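Side-chain contacts in EGF family domain-containing protein (Toxoplasma gondii, PDB 4Z80), which binds a peptide of the rhoptry-neck partner TgRON2L1 and probably takes part in the moving junction through which the parasite invades host cells: residues A[38-43]-A[339-344]; A[48-53]-A[62-67]; A[320-325]-A[384-389]; A[365-370]-A[432-437]. All coordinates share one frame; numbering follows the deposited sequence.

From the N terminus, the first contact to close is interaction 2, where Arg50 of strand 43-51 reaches the loop 62-67 and shuts a short loop. It lies within the much longer loop of interaction 1, which spans nearly 300 residues and joins strand 36-40 of the same three-stranded sheet to helix 340-343. Before that loop closes, residues 320-325 leave it for interaction 3, which therefore crosses interaction 1 and ties the end of strand 318-321 to helix 378-387. Interaction 4 in turn crosses interaction 3: residues 365-370 meet 432-437 beside the ends of strands 363-366 and 436-440, the outer strands of another sheet. The centres of interactions 3 and 4 lie about 21 Å apart.

Interaction 1. Residues A[38-43]-A[339-344]; sequences HTRGNT and DHETKC
Placing CG of Arg40 trans to the backbone N (chi1 178°), with an extended chain from CG to NE, carries the guanidinium across to helix 340-343, where Glu341, bent at chi2 (89°), swings its carboxylate round to receive it. The two groups meet end-on as a bidentate salt bridge: NH1 of Arg40 donates to OE1 of Glu341 at 3.0 Å, and NH2 of Arg40 donates to OE2 of Glu341 at 2.9 Å. Both oxygens use their syn lone pairs, and the guanidinium and carboxylate planes differ by only 23°, a nearly flat fork that restrains rotation of either group. A further, weak bond runs from NH1 to OE2. The His340 ring lies under the carboxylate, CD of Glu341 resting over one of its faces toward the rim, and CD2 of His340 lies 3.9 Å from NH1 of Arg40.

Beside this polar pair, His38 lays its imidazole over Asp339. CB of Asp339 sits 3.6 Å from the ring centroid, almost on the normal, in a CH-pi contact. The carboxylate of Asp339 pairs instead with Arg337.

Arg40 is engaged further, by the carbonyl of Pro338 at NH1 and by Glu254 of helix 252-262 at NH2. The edge strand 36-40 is thus fastened both to helix 340-343 and to helix 252-262, with Trp47 of the adjoining strand 43-51 touching His38 and Asp339.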
loop_
_atom_site.group_PDB
_atom_site.type_symbol
_atom_site.label_atom_id
_atom_site.label_comp_id
_atom_site.label_asym_id
_atom_site.label_seq_id
_atom_site.Cartn_x
_atom_site.Cartn_y
_atom_site.Cartn_z
ATOM N N HIS A 38 -17.784 10.133 -5.754
ATOM C CA HIS A 38 -17.183 10.257 -7.063
ATOM C C HIS A 38 -17.580 9.083 -7.921
ATOM O O HIS A 38 -17.531 7.943 -7.470
ATOM C CB HIS A 38 -15.667 10.314 -6.968
ATOM C CG HIS A 38 -14.987 10.412 -8.296
ATOM N ND1 HIS A 38 -14.987 11.570 -9.042
ATOM C CD2 HIS A 38 -14.278 9.505 -9.005
ATOM C CE1 HIS A 38 -14.306 11.371 -10.156
ATOM N NE2 HIS A 38 -13.865 10.125 -10.158
ATOM N N THR A 39 -17.960 9.360 -9.162
ATOM C CA THR A 39 -18.282 8.293 -10.087
ATOM C C THR A 39 -17.086 8.047 -10.995
ATOM O O THR A 39 -16.647 8.933 -11.727
ATOM C CB THR A 39 -19.541 8.620 -10.897
ATOM O OG1 THR A 39 -20.626 8.841 -9.987
ATOM C CG2 THR A 39 -19.896 7.466 -11.829
ATOM N N ARG A 40 -16.542 6.838 -10.897
ATOM C CA ARG A 40 -15.397 6.417 -11.690
ATOM C C ARG A 40 -15.854 5.250 -12.543
ATOM O O ARG A 40 -16.150 4.169 -12.027
ATOM C CB ARG A 40 -14.219 6.031 -10.783
ATOM C CG ARG A 40 -12.969 5.537 -11.498
ATOM C CD ARG A 40 -12.012 4.874 -10.508
ATOM N NE ARG A 40 -10.737 4.505 -11.122
ATOM C CZ ARG A 40 -9.659 5.286 -11.159
ATOM N NH1 ARG A 40 -9.682 6.493 -10.613
ATOM N NH2 ARG A 40 -8.547 4.856 -11.745
ATOM N N GLY A 41 -15.939 5.479 -13.849
ATOM C CA GLY A 41 -16.533 4.508 -14.745
ATOM C C GLY A 41 -18.029 4.410 -14.503
ATOM O O GLY A 41 -18.757 5.391 -14.660
ATOM N N ASN A 42 -18.475 3.225 -14.095
ATOM C CA ASN A 42 -19.896 2.930 -13.895
ATOM C C ASN A 42 -20.298 2.939 -12.425
ATOM O O ASN A 42 -21.467 2.739 -12.088
ATOM C CB ASN A 42 -20.238 1.563 -14.498
ATOM C CG ASN A 42 -19.165 0.522 -14.226
ATOM O OD1 ASN A 42 -18.167 0.806 -13.559
ATOM N ND2 ASN A 42 -19.363 -0.689 -14.739
ATOM N N THR A 43 -19.323 3.181 -11.555
ATOM C CA THR A 43 -19.499 3.010 -10.119
ATOM C C THR A 43 -19.393 4.332 -9.377
ATOM O O THR A 43 -18.455 5.092 -9.598
ATOM C CB THR A 43 -18.448 2.038 -9.562
ATOM O OG1 THR A 43 -18.526 0.799 -10.278
ATOM C CG2 THR A 43 -18.657 1.791 -8.072
ATOM N N ASP A 339 -10.947 9.491 -7.158
ATOM C CA ASP A 339 -10.725 10.668 -7.991
ATOM C C ASP A 339 -9.256 11.111 -7.923
ATOM O O ASP A 339 -8.947 12.273 -8.147
ATOM C CB ASP A 339 -11.651 11.820 -7.558
ATOM C CG ASP A 339 -11.575 12.108 -6.067
ATOM O OD1 ASP A 339 -10.794 11.428 -5.365
ATOM O OD2 ASP A 339 -12.285 13.017 -5.597
ATOM N N HIS A 340 -8.347 10.183 -7.638
ATOM C CA HIS A 340 -6.966 10.572 -7.361
ATOM C C HIS A 340 -6.273 11.224 -8.558
ATOM O O HIS A 340 -5.392 12.058 -8.382
ATOM C CB HIS A 340 -6.149 9.363 -6.857
ATOM C CG HIS A 340 -5.900 8.309 -7.891
ATOM N ND1 HIS A 340 -4.775 8.293 -8.689
ATOM C CD2 HIS A 340 -6.640 7.237 -8.265
ATOM C CE1 HIS A 340 -4.828 7.253 -9.502
ATOM N NE2 HIS A 340 -5.950 6.596 -9.266
ATOM N N GLU A 341 -6.662 10.879 -9.781
ATOM C CA GLU A 341 -6.026 11.502 -10.939
ATOM C C GLU A 341 -6.215 13.012 -10.978
ATOM O O GLU A 341 -5.356 13.725 -11.502
ATOM C CB GLU A 341 -6.559 10.900 -12.235
ATOM C CG GLU A 341 -6.163 9.452 -12.416
ATOM C CD GLU A 341 -7.159 8.488 -11.812
ATOM O OE1 GLU A 341 -8.025 8.920 -11.012
ATOM O OE2 GLU A 341 -7.080 7.287 -12.154
ATOM N N THR A 342 -7.316 13.505 -10.418
ATOM C CA THR A 342 -7.598 14.937 -10.443
ATOM C C THR A 342 -7.409 15.590 -9.082
ATOM O O THR A 342 -7.503 16.806 -8.969
ATOM C CB THR A 342 -9.040 15.236 -10.930
ATOM O OG1 THR A 342 -9.994 14.567 -10.095
ATOM C CG2 THR A 342 -9.215 14.785 -12.369
ATOM N N LYS A 343 -7.126 14.787 -8.059
ATOM C CA LYS A 343 -6.998 15.283 -6.686
ATOM C C LYS A 343 -5.594 15.107 -6.115
ATOM O O LYS A 343 -5.283 15.663 -5.054
ATOM C CB LYS A 343 -8.005 14.581 -5.767
ATOM C CG LYS A 343 -9.443 15.029 -5.962
ATOM C CD LYS A 343 -9.679 16.415 -5.370
ATOM C CE LYS A 343 -11.108 16.865 -5.536
ATOM N NZ LYS A 343 -11.299 18.222 -4.946
ATOM N N CYS A 344 -4.759 14.339 -6.810
ATOM C CA CYS A 344 -3.428 13.976 -6.316
ATOM C C CYS A 344 -2.368 14.195 -7.383
ATOM O O CYS A 344 -2.684 14.214 -8.571
ATOM C CB CYS A 344 -3.394 12.513 -5.876
ATOM S SG CYS A 344 -4.638 12.057 -4.684
#

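Interaction 2. Residues A[48-53]-A[62-67]; sequences TERKSN and EMYDSS
Arg50 brings the end of its guanidinium against the base of the Tyr64 side chain, NH2 of Arg50 lying 3.7 Å from CD1 of Tyr64 and 3.8 Å from its CB. The guanidinium and phenol planes stand 75° apart, so the two do not stack. Across the contact the arginine is held by backbone: its NH1 donates to O of Glu62 at 2.8 Å, an almost straight bond (165°) that lies in the carbonyl plane on a lone pair and close to the guanidinium plane as well. A bend at chi3 (-62°) turns the arginine head toward this loop. Beyond it, one water extends the grip, accepting from NH2 of Arg50 at 3.0 Å and donating to O of Met63 at 2.9 Å. NE of Arg50 is taken by Asp27 of the neighbouring strand 27-30, so that one side chain links sheet and loop.

Further along the loop, OD1 of Asp65 accepts from both N and OG of Ser67, while OD2 takes the backbone N of Cys72. One arginine, bonded to the Glu62 carbonyl directly and to that of Met63 through a water, thus joins the central strand of a three-stranded antiparallel sheet to a segment that ends in an Asx turn ahead of the Cys72-Cys274 disulfide.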
loop_
_atom_site.group_PDB
_atom_site.type_symbol
_atom_site.label_atom_id
_atom_site.label_comp_id
_atom_site.label_asym_id
_atom_site.label_seq_id
_atom_site.Cartn_x
_atom_site.Cartn_y
_atom_site.Cartn_z
ATOM N N THR A 48 -16.416 8.893 3.781
ATOM C CA THR A 48 -16.296 9.931 4.787
ATOM C C THR A 48 -14.836 10.312 4.934
ATOM O O THR A 48 -13.965 9.450 4.996
ATOM C CB THR A 48 -16.845 9.460 6.151
ATOM O OG1 THR A 48 -18.273 9.378 6.090
ATOM C CG2 THR A 48 -16.442 10.417 7.276
ATOM N N GLU A 49 -14.578 11.607 5.014
ATOM C CA GLU A 49 -13.240 12.112 5.262
ATOM C C GLU A 49 -13.097 12.404 6.750
ATOM O O GLU A 49 -13.741 13.311 7.271
ATOM C CB GLU A 49 -13.000 13.359 4.422
ATOM C CG GLU A 49 -11.677 14.025 4.616
ATOM C CD GLU A 49 -11.556 15.280 3.773
ATOM O OE1 GLU A 49 -11.856 15.206 2.552
ATOM O OE2 GLU A 49 -11.179 16.339 4.336
ATOM N N ARG A 50 -12.267 11.620 7.431
ATOM C CA ARG A 50 -12.102 11.739 8.880
ATOM C C ARG A 50 -11.178 12.892 9.243
ATOM O O ARG A 50 -11.407 13.610 10.222
ATOM C CB ARG A 50 -11.560 10.432 9.466
ATOM C CG ARG A 50 -12.482 9.260 9.228
ATOM C CD ARG A 50 -12.294 8.161 10.263
ATOM N NE ARG A 50 -10.949 7.585 10.236
ATOM C CZ ARG A 50 -10.553 6.591 11.022
ATOM N NH1 ARG A 50 -9.309 6.133 10.938
ATOM N NH2 ARG A 50 -11.406 6.056 11.888
ATOM N N LYS A 51 -10.130 13.067 8.449
ATOM C CA LYS A 51 -9.210 14.174 8.648
ATOM C C LYS A 51 -8.419 14.424 7.378
ATOM O O LYS A 51 -8.335 13.562 6.507
ATOM C CB LYS A 51 -8.256 13.904 9.821
ATOM C CG LYS A 51 -7.138 12.900 9.543
ATOM C CD LYS A 51 -6.173 12.739 10.731
ATOM C CE LYS A 51 -5.445 14.040 11.125
ATOM N NZ LYS A 51 -4.326 14.423 10.204
ATOM N N SER A 52 -7.838 15.609 7.276
ATOM C CA SER A 52 -6.962 15.928 6.159
ATOM C C SER A 52 -5.505 15.867 6.610
ATOM O O SER A 52 -5.216 15.526 7.764
ATOM C CB SER A 52 -7.308 17.304 5.602
ATOM O OG SER A 52 -7.023 18.316 6.548
ATOM N N ASN A 53 -4.592 16.169 5.692
ATOM C CA ASN A 53 -3.179 16.303 6.026
ATOM C C ASN A 53 -2.583 15.045 6.661
ATOM O O ASN A 53 -1.830 15.121 7.640
ATOM C CB ASN A 53 -2.985 17.496 6.962
ATOM C CG ASN A 53 -1.535 17.945 7.054
ATOM O OD1 ASN A 53 -0.794 17.900 6.072
ATOM N ND2 ASN A 53 -1.121 18.377 8.245
ATOM N N GLU A 62 -6.252 5.707 12.990
ATOM C CA GLU A 62 -6.736 4.642 13.845
ATOM C C GLU A 62 -7.446 3.559 13.052
ATOM O O GLU A 62 -8.287 3.845 12.201
ATOM C CB GLU A 62 -7.679 5.201 14.905
ATOM C CG GLU A 62 -6.969 5.970 16.021
ATOM C CD GLU A 62 -6.475 7.347 15.609
ATOM O OE1 GLU A 62 -6.885 7.857 14.542
ATOM O OE2 GLU A 62 -5.664 7.920 16.369
ATOM N N MET A 63 -7.093 2.314 13.338
ATOM C CA MET A 63 -7.764 1.190 12.726
ATOM C C MET A 63 -9.275 1.375 12.833
ATOM O O MET A 63 -9.815 1.642 13.910
ATOM C CB MET A 63 -7.329 -0.121 13.378
ATOM C CG MET A 63 -8.089 -1.355 12.875
ATOM S SD MET A 63 -7.960 -1.651 11.097
ATOM C CE MET A 63 -6.278 -2.272 10.971
ATOM N N TYR A 64 -9.937 1.256 11.689
ATOM C CA TYR A 64 -11.376 1.416 11.586
ATOM C C TYR A 64 -11.959 0.093 11.132
ATOM O O TYR A 64 -11.595 -0.412 10.068
ATOM C CB TYR A 64 -11.719 2.523 10.593
ATOM C CG TYR A 64 -13.191 2.723 10.346
ATOM C CD1 TYR A 64 -13.963 3.462 11.230
ATOM C CD2 TYR A 64 -13.799 2.207 9.214
ATOM C CE1 TYR A 64 -15.311 3.666 11.002
ATOM C CE2 TYR A 64 -15.151 2.402 8.974
ATOM C CZ TYR A 64 -15.896 3.133 9.872
ATOM O OH TYR A 64 -17.236 3.334 9.633
ATOM N N ASP A 65 -12.850 -0.470 11.939
ATOM C CA ASP A 65 -13.483 -1.737 11.609
ATOM C C ASP A 65 -14.995 -1.616 11.778
ATOM O O ASP A 65 -15.510 -1.602 12.895
ATOM C CB ASP A 65 -12.927 -2.865 12.478
ATOM C CG ASP A 65 -13.287 -4.237 11.946
ATOM O OD1 ASP A 65 -14.362 -4.362 11.330
ATOM O OD2 ASP A 65 -12.498 -5.187 12.135
ATOM N N SER A 66 -15.695 -1.539 10.653
ATOM C CA SER A 66 -17.148 -1.420 10.652
ATOM C C SER A 66 -17.809 -2.737 10.245
ATOM O O SER A 66 -18.947 -2.749 9.783
ATOM C CB SER A 66 -17.592 -0.293 9.720
ATOM O OG SER A 66 -17.104 -0.500 8.410
ATOM N N SER A 67 -17.094 -3.846 10.413
ATOM C CA SER A 67 -17.743 -5.150 10.336
ATOM C C SER A 67 -18.694 -5.230 11.527
ATOM O O SER A 67 -18.556 -4.479 12.493
ATOM C CB SER A 67 -16.720 -6.301 10.343
ATOM O OG SER A 67 -16.011 -6.367 11.570
HETATM O O HOH W 1 -11.208 4.151 14.132
#

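Interaction 3. Residues A[320-325]-A[384-389]; sequences PMKTAA and RLFMLS. With SO4 (sulfate ion), chain H.
Lys322 lies over the Phe386 ring in the buried half of this contact, its extended aliphatic chain crossing the aromatic at about a right angle. CE of Lys322 is centred above the ring, 3.5 Å from the centroid of Phe386 and only 8° off its normal, a close CH-pi contact; NZ of Lys322 stands farther out, 4.3 Å from the same centroid, and adds a cation-pi component. The phenylalanine reaches this place because its chi1 of 177° points the ring away from its own helix and toward segment 320-325. Pro320 closes in near the ring's far end, with CB of Pro320 3.8 Å from CZ of Phe386, and Tyr57 adds an edge-to-face neighbour. The buried ammonium is well provided for: Asn97 and the carbonyls of Ser448 and Ser450 all accept from it, which would be expected to favour the charged form.

The other side of the helix end is looser. There Arg384, bent at chi2 and chi3, makes no contact with the strand segment; its NH2 donates instead to O2 of a sulfate ion at 3.1 Å, and SD of Met387 lies 3.3 Å from that same oxygen. The sulfate probably comes from the crystallisation liquor.

Arg384 and Leu385 also touch Phe429 of strand 424-430. A helix lying against a four-stranded antiparallel sheet, here helix 378-387, is consistent with the PAN module of the AMA1 family, and Phe386, packed on Pro320 and Lys322, ties it to the end of strand 318-321 and the residue after it.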
loop_
_atom_site.group_PDB
_atom_site.type_symbol
_atom_site.label_atom_id
_atom_site.label_comp_id
_atom_site.label_asym_id
_atom_site.label_seq_id
_atom_site.Cartn_x
_atom_site.Cartn_y
_atom_site.Cartn_z
ATOM N N PRO A 320 10.583 4.276 4.804
ATOM C CA PRO A 320 10.254 4.510 3.400
ATOM C C PRO A 320 11.421 5.121 2.653
ATOM O O PRO A 320 12.159 5.937 3.211
ATOM C CB PRO A 320 9.076 5.490 3.463
ATOM C CG PRO A 320 8.657 5.536 4.902
ATOM C CD PRO A 320 9.875 5.213 5.687
ATOM N N MET A 321 11.582 4.724 1.396
ATOM C CA MET A 321 12.624 5.269 0.541
ATOM C C MET A 321 12.103 5.460 -0.865
ATOM O O MET A 321 11.269 4.687 -1.338
ATOM C CB MET A 321 13.856 4.358 0.485
ATOM C CG MET A 321 14.689 4.304 1.744
ATOM S SD MET A 321 16.138 3.244 1.523
ATOM C CE MET A 321 17.073 4.154 0.307
ATOM N N LYS A 322 12.603 6.495 -1.527
ATOM C CA LYS A 322 12.430 6.669 -2.965
ATOM C C LYS A 322 13.786 6.784 -3.621
ATOM O O LYS A 322 14.673 7.449 -3.095
ATOM C CB LYS A 322 11.622 7.919 -3.286
ATOM C CG LYS A 322 10.232 7.929 -2.708
ATOM C CD LYS A 322 9.394 9.096 -3.211
ATOM C CE LYS A 322 8.022 9.057 -2.618
ATOM N NZ LYS A 322 7.162 10.157 -3.132
ATOM N N THR A 323 13.934 6.163 -4.789
ATOM C CA THR A 323 15.136 6.309 -5.601
ATOM C C THR A 323 14.689 6.447 -7.042
ATOM O O THR A 323 13.539 6.156 -7.357
ATOM C CB THR A 323 16.081 5.107 -5.477
ATOM O OG1 THR A 323 15.413 3.934 -5.957
ATOM C CG2 THR A 323 16.502 4.910 -4.044
ATOM N N ALA A 324 15.585 6.877 -7.927
ATOM C CA ALA A 324 15.219 6.942 -9.330
ATOM C C ALA A 324 14.693 5.580 -9.785
ATOM O O ALA A 324 13.673 5.488 -10.477
ATOM C CB ALA A 324 16.399 7.371 -10.176
ATOM N N ALA A 325 15.375 4.520 -9.365
ATOM C CA ALA A 325 15.035 3.167 -9.793
ATOM C C ALA A 325 13.700 2.664 -9.227
ATOM O O ALA A 325 13.108 1.745 -9.785
ATOM C CB ALA A 325 16.146 2.209 -9.413
ATOM N N ARG A 384 14.819 14.318 -0.513
ATOM C CA ARG A 384 14.768 15.091 0.722
ATOM C C ARG A 384 13.401 15.743 0.910
ATOM O O ARG A 384 12.921 15.838 2.032
ATOM C CB ARG A 384 15.873 16.148 0.770
ATOM C CG ARG A 384 17.268 15.588 1.080
ATOM C CD ARG A 384 17.346 14.718 2.370
ATOM N NE ARG A 384 17.195 15.469 3.619
ATOM C CZ ARG A 384 17.232 14.920 4.832
ATOM N NH1 ARG A 384 17.108 15.668 5.918
ATOM N NH2 ARG A 384 17.392 13.612 4.967
ATOM N N LEU A 385 12.763 16.191 -0.168
ATOM C CA LEU A 385 11.399 16.699 -0.049
ATOM C C LEU A 385 10.482 15.665 0.628
ATOM O O LEU A 385 9.762 15.976 1.571
ATOM C CB LEU A 385 10.842 17.072 -1.426
ATOM C CG LEU A 385 9.375 17.506 -1.445
ATOM C CD1 LEU A 385 9.159 18.761 -0.604
ATOM C CD2 LEU A 385 8.919 17.736 -2.878
ATOM N N PHE A 386 10.534 14.432 0.141
ATOM C CA PHE A 386 9.770 13.323 0.705
ATOM C C PHE A 386 10.068 13.142 2.196
ATOM O O PHE A 386 9.149 13.018 3.015
ATOM C CB PHE A 386 10.101 12.053 -0.098
ATOM C CG PHE A 386 9.439 10.789 0.388
ATOM C CD1 PHE A 386 8.071 10.714 0.588
ATOM C CD2 PHE A 386 10.202 9.644 0.580
ATOM C CE1 PHE A 386 7.487 9.535 0.994
ATOM C CE2 PHE A 386 9.620 8.460 0.988
ATOM C CZ PHE A 386 8.262 8.407 1.202
ATOM N N MET A 387 11.356 13.146 2.536
ATOM C CA MET A 387 11.795 12.919 3.913
ATOM C C MET A 387 11.501 14.103 4.837
ATOM O O MET A 387 11.531 13.941 6.050
ATOM C CB MET A 387 13.292 12.608 3.937
ATOM C CG MET A 387 13.675 11.356 3.161
ATOM S SD MET A 387 15.451 11.201 2.843
ATOM C CE MET A 387 15.991 10.563 4.418
ATOM N N LEU A 388 11.219 15.273 4.264
ATOM C CA LEU A 388 10.941 16.492 5.024
ATOM C C LEU A 388 9.472 16.913 4.923
ATOM O O LEU A 388 9.115 18.043 5.256
ATOM C CB LEU A 388 11.837 17.635 4.524
ATOM C CG LEU A 388 13.349 17.491 4.681
ATOM C CD1 LEU A 388 14.060 18.659 4.015
ATOM C CD2 LEU A 388 13.717 17.401 6.157
ATOM N N SER A 389 8.609 16.005 4.481
ATOM C CA SER A 389 7.231 16.385 4.184
ATOM C C SER A 389 6.344 16.304 5.426
ATOM O O SER A 389 6.173 17.307 6.125
ATOM C CB SER A 389 6.678 15.525 3.025
ATOM O OG SER A 389 6.665 14.135 3.324
HETATM S S SO4 H . 19.979 11.394 3.498
HETATM O O1 SO4 H . 19.823 11.223 4.949
HETATM O O2 SO4 H . 18.711 11.798 2.900
HETATM O O3 SO4 H . 20.480 10.145 2.929
HETATM O O4 SO4 H . 20.952 12.453 3.227
#

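Interaction 4. Residues A[365-370]-A[432-437]; sequences KPMNAR and TVPECL
At the end of a disulfide-linked, three-stranded antiparallel sheet, within what is probably the second PAN-type module of this AMA protein, Met367 inserts its thioether against Thr432 and Pro434. Strands 363-366 and 436-440 flank 353-359 here, and a disulfide joins Cys364 and Cys436, residues of the two outer strands. Glu435 and Cys436 both face Gly356, forming a classic beta bulge just where the second segment enters its strand. The contact lies directly beyond these strand ends, where 365-370 has just left its strand and 432-434 has yet to enter its own.

SD of Met367 is the atom that does most of the touching. It lies 3.7 Å from CB of Thr432 and also 3.7 Å from CA of Pro434, with CB of the proline at 3.9 Å. A turn at chi3 (-66°) folds the methyl toward the carbonyl of Thr432, bringing CE of Met367 within 3.1 Å of O of Thr432, a tight approach that is not a hydrogen bond. Tyr430 of strand 424-430 also touches Met367, while Trp405 and Trp355, from different sheets, touch Pro434, so the contact lies where the two sheets meet.

The polar side of the contact is carried by water. OG1 of Thr432 stays beside its own backbone N, turned from the sulfur and toward Asn368, whose backbone it reaches through two waters. One donates to O of Asn368 at 2.8 Å; the other accepts from N of Asn368 at 2.9 Å and lies 2.8 Å from OG1 of Thr432.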
loop_
_atom_site.group_PDB
_atom_site.type_symbol
_atom_site.label_atom_id
_atom_site.label_comp_id
_atom_site.label_asym_id
_atom_site.label_seq_id
_atom_site.Cartn_x
_atom_site.Cartn_y
_atom_site.Cartn_z
ATOM N N LYS A 365 4.039 34.346 -9.776
ATOM C CA LYS A 365 5.274 34.646 -9.066
ATOM C C LYS A 365 5.700 33.417 -8.269
ATOM O O LYS A 365 4.854 32.652 -7.799
ATOM C CB LYS A 365 5.103 35.865 -8.153
ATOM C CG LYS A 365 4.022 35.723 -7.100
ATOM C CD LYS A 365 3.899 36.992 -6.257
ATOM C CE LYS A 365 2.797 36.865 -5.224
ATOM N NZ LYS A 365 2.623 38.127 -4.445
ATOM N N PRO A 366 7.017 33.207 -8.142
ATOM C CA PRO A 366 7.449 32.011 -7.423
ATOM C C PRO A 366 7.001 32.060 -5.979
ATOM O O PRO A 366 6.864 33.137 -5.384
ATOM C CB PRO A 366 8.976 32.045 -7.549
ATOM C CG PRO A 366 9.309 33.452 -7.881
ATOM C CD PRO A 366 8.157 33.972 -8.673
ATOM N N MET A 367 6.745 30.888 -5.425
ATOM C CA MET A 367 6.379 30.795 -4.029
ATOM C C MET A 367 7.591 31.200 -3.193
ATOM O O MET A 367 8.717 31.223 -3.691
ATOM C CB MET A 367 5.909 29.378 -3.691
ATOM C CG MET A 367 4.766 28.882 -4.586
ATOM S SD MET A 367 3.706 27.631 -3.829
ATOM C CE MET A 367 4.834 26.261 -3.655
ATOM N N ASN A 368 7.343 31.531 -1.932
ATOM C CA ASN A 368 8.405 31.903 -1.010
ATOM C C ASN A 368 8.984 30.668 -0.339
ATOM O O ASN A 368 8.280 29.973 0.398
ATOM C CB ASN A 368 7.882 32.873 0.049
ATOM C CG ASN A 368 7.447 34.206 -0.537
ATOM O OD1 ASN A 368 8.086 34.735 -1.444
ATOM N ND2 ASN A 368 6.356 34.754 -0.013
ATOM N N ALA A 369 10.266 30.412 -0.585
ATOM C CA ALA A 369 10.931 29.235 -0.046
ATOM C C ALA A 369 10.966 29.291 1.471
ATOM O O ALA A 369 11.220 30.342 2.058
ATOM C CB ALA A 369 12.347 29.112 -0.603
ATOM N N ARG A 370 10.684 28.155 2.090
ATOM C CA ARG A 370 10.880 27.971 3.522
ATOM C C ARG A 370 12.335 27.659 3.821
ATOM O O ARG A 370 12.858 27.995 4.891
ATOM C CB ARG A 370 10.012 26.825 4.039
ATOM C CG ARG A 370 8.514 27.005 3.841
ATOM C CD ARG A 370 7.939 28.154 4.651
ATOM N NE ARG A 370 8.350 28.086 6.054
ATOM C CZ ARG A 370 7.801 27.290 6.970
ATOM N NH1 ARG A 370 6.803 26.475 6.651
ATOM N NH2 ARG A 370 8.257 27.309 8.218
ATOM N N THR A 432 3.689 26.261 0.930
ATOM C CA THR A 432 2.575 27.025 0.366
ATOM C C THR A 432 1.899 26.228 -0.743
ATOM O O THR A 432 2.586 25.626 -1.559
ATOM C CB THR A 432 3.053 28.364 -0.224
ATOM O OG1 THR A 432 3.727 29.134 0.783
ATOM C CG2 THR A 432 1.878 29.170 -0.782
ATOM N N VAL A 433 0.569 26.234 -0.774
ATOM C CA VAL A 433 -0.181 25.550 -1.825
ATOM C C VAL A 433 -0.006 26.299 -3.147
ATOM O O VAL A 433 -0.301 27.493 -3.222
ATOM C CB VAL A 433 -1.669 25.452 -1.464
ATOM C CG1 VAL A 433 -2.498 24.905 -2.628
ATOM C CG2 VAL A 433 -1.848 24.579 -0.242
ATOM N N PRO A 434 0.456 25.603 -4.202
ATOM C CA PRO A 434 0.701 26.296 -5.473
ATOM C C PRO A 434 -0.565 26.557 -6.296
ATOM O O PRO A 434 -1.531 25.797 -6.209
ATOM C CB PRO A 434 1.630 25.336 -6.212
ATOM C CG PRO A 434 1.222 23.987 -5.729
ATOM C CD PRO A 434 0.863 24.185 -4.263
ATOM N N GLU A 435 -0.532 27.618 -7.099
ATOM C CA GLU A 435 -1.687 28.023 -7.902
ATOM C C GLU A 435 -1.354 28.095 -9.388
ATOM O O GLU A 435 -2.248 28.209 -10.218
ATOM C CB GLU A 435 -2.208 29.384 -7.450
ATOM C CG GLU A 435 -2.578 29.451 -5.986
ATOM C CD GLU A 435 -2.753 30.879 -5.498
ATOM O OE1 GLU A 435 -2.587 31.821 -6.303
ATOM O OE2 GLU A 435 -3.040 31.060 -4.295
ATOM N N CYS A 436 -0.067 28.082 -9.709
ATOM C CA CYS A 436 0.384 28.181 -11.087
ATOM C C CYS A 436 1.829 27.736 -11.214
ATOM O O CYS A 436 2.496 27.460 -10.218
ATOM C CB CYS A 436 0.232 29.615 -11.614
ATOM S SG CYS A 436 1.049 30.905 -10.595
ATOM N N LEU A 437 2.298 27.657 -12.454
ATOM C CA LEU A 437 3.664 27.268 -12.754
ATOM C C LEU A 437 4.307 28.274 -13.698
ATOM O O LEU A 437 3.637 28.863 -14.550
ATOM C CB LEU A 437 3.700 25.866 -13.371
ATOM C CG LEU A 437 3.202 24.740 -12.468
ATOM C CD1 LEU A 437 2.930 23.486 -13.286
ATOM C CD2 LEU A 437 4.212 24.456 -11.371
HETATM O O HOH W 2 6.344 28.087 1.075
HETATM O O HOH W 3 4.808 31.249 -0.653
#